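Hydrolase (Rhizobium meliloti, PDB 5HOE) probably hydrolyses ester bonds, acting as an octameric carbohydrate acetylesterase that removes acetyl groups from sugar substrates. Local coordinates at residues A[94-99]-A[133-138]. Residues are numbered along the deposited sequence; the frame is centred on the assembly and turned at random.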
# COMPACT_ATOMS: atom_id res chain seq x y z
N SER A 94 -20.45 16.51 5.60
CA SER A 94 -21.12 16.50 6.89
C SER A 94 -21.84 17.81 7.18
O SER A 94 -22.74 17.82 8.03
CB SER A 94 -20.10 16.27 8.01
OG SER A 94 -19.42 15.05 7.89
N HIS A 95 -21.43 18.91 6.56
CA HIS A 95 -21.95 20.22 6.94
C HIS A 95 -22.76 20.92 5.86
O HIS A 95 -23.24 22.02 6.11
CB HIS A 95 -20.81 21.11 7.45
CG HIS A 95 -20.20 20.57 8.71
ND1 HIS A 95 -20.94 20.34 9.85
CD2 HIS A 95 -18.95 20.16 8.98
CE1 HIS A 95 -20.15 19.82 10.78
NE2 HIS A 95 -18.94 19.70 10.27
N LEU A 96 -23.00 20.28 4.71
CA LEU A 96 -23.88 20.88 3.71
C LEU A 96 -25.27 21.02 4.32
O LEU A 96 -25.67 20.22 5.15
CB LEU A 96 -23.92 20.04 2.43
CG LEU A 96 -22.67 20.03 1.55
CD1 LEU A 96 -22.94 19.25 0.27
CD2 LEU A 96 -22.19 21.43 1.18
N PRO A 97 -26.02 22.06 3.92
CA PRO A 97 -25.68 23.09 2.93
C PRO A 97 -24.73 24.15 3.48
O PRO A 97 -24.87 24.55 4.65
CB PRO A 97 -27.05 23.71 2.63
CG PRO A 97 -27.77 23.62 3.92
CD PRO A 97 -27.39 22.25 4.44
N LEU A 98 -23.76 24.58 2.67
CA LEU A 98 -22.77 25.58 3.06
C LEU A 98 -22.77 26.69 2.03
O LEU A 98 -22.74 26.43 0.83
CB LEU A 98 -21.36 24.97 3.15
CG LEU A 98 -21.08 23.99 4.29
CD1 LEU A 98 -19.70 23.42 4.08
CD2 LEU A 98 -21.18 24.68 5.65
N ASP A 99 -22.77 27.94 2.52
CA ASP A 99 -22.64 29.10 1.65
C ASP A 99 -21.18 29.50 1.42
O ASP A 99 -20.86 30.03 0.35
CB ASP A 99 -23.41 30.29 2.24
CG ASP A 99 -24.89 30.01 2.35
OD1 ASP A 99 -25.30 29.42 3.36
OD2 ASP A 99 -25.65 30.40 1.44
N LEU A 133 -14.68 23.42 -4.28
CA LEU A 133 -15.34 23.74 -5.53
C LEU A 133 -15.97 22.52 -6.20
O LEU A 133 -16.91 22.69 -7.00
CB LEU A 133 -14.36 24.40 -6.49
CG LEU A 133 -13.81 25.74 -6.00
CD1 LEU A 133 -12.80 26.29 -7.00
CD2 LEU A 133 -14.94 26.75 -5.79
N THR A 134 -15.50 21.32 -5.88
CA THR A 134 -16.03 20.11 -6.50
C THR A 134 -16.98 19.35 -5.59
O THR A 134 -17.37 18.23 -5.94
CB THR A 134 -14.91 19.19 -6.98
OG1 THR A 134 -14.15 18.72 -5.86
CG2 THR A 134 -13.99 19.91 -7.96
N CYS A 135 -17.38 19.92 -4.44
CA CYS A 135 -18.11 19.17 -3.43
C CYS A 135 -19.62 19.18 -3.60
O CYS A 135 -20.33 18.60 -2.77
CB CYS A 135 -17.75 19.66 -2.01
SG CYS A 135 -18.62 21.15 -1.43
N ALA A 136 -20.13 19.80 -4.67
CA ALA A 136 -21.57 19.92 -4.86
C ALA A 136 -22.23 18.56 -4.74
O ALA A 136 -21.72 17.56 -5.26
CB ALA A 136 -21.88 20.52 -6.23
N GLY A 137 -23.37 18.53 -4.05
CA GLY A 137 -24.12 17.30 -3.88
C GLY A 137 -23.88 16.64 -2.54
O GLY A 137 -24.80 16.10 -1.94
N GLY A 138 -22.64 16.70 -2.05
CA GLY A 138 -22.30 15.92 -0.86
C GLY A 138 -22.67 14.47 -1.07
O GLY A 138 -22.37 13.87 -2.11
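L96 turns its CG anti to its own carbonyl carbon and beside the backbone N (chi1 -71°); chi2 of -175° sets CD1 anti to CA, pointing it at G138, and the other branch, CD2, faces C135, whose side chain (chi1 82°) presents SG to it. The setting is the parallel-sheet alpha/beta fold of the SGNH (GDSL-like) hydrolases. L96 is the first residue past helix 84-95 to leave helical angles, just ahead of strand 100-104, whereas 133-138 follows helix 118-133 on the way to strand 147-152. The contact thus joins two helix-to-strand connections that lead into neighbouring strands of the sheet.

From C135 to G138 the chain makes a type II beta turn, closed by the hydrogen bond from G138 N to C135 O at 3.1 Å. L96 CD1 lies against the closing end of this turn, beside that bond: it is 3.5 Å from G138 N, 3.6 Å from G138 CA and 4.1 Å from C135 O, and it stands 3.9 Å from G137 C. Both glycines have positive phi, but for different reasons they suit their places. At G138 the missing side chain would have pointed toward L96, onto CD1; at G137 it would have pressed on the A136 carbonyl oxygen, whatever L96 does. A136 directs its CB away from L96, and C135 directs its own toward it. The interface is small, 120 Å² summed over both sides, and made by van der Waals contact of one leucine with the backbone of the turn and one sulfur, with L96 supplying more than half.

C135 also packs on L92 of helix 84-95 and on P146, and the G137 carbonyl oxygen accepts a hydrogen bond from T141 OG1. The L96-P97 peptide is cis, and the L96 carbonyl oxygen receives weak hydrogen bonds from W28 and R41 of a second subunit. On the cysteine side, L96 CD2 approaches C135 SG to 4.4 Å.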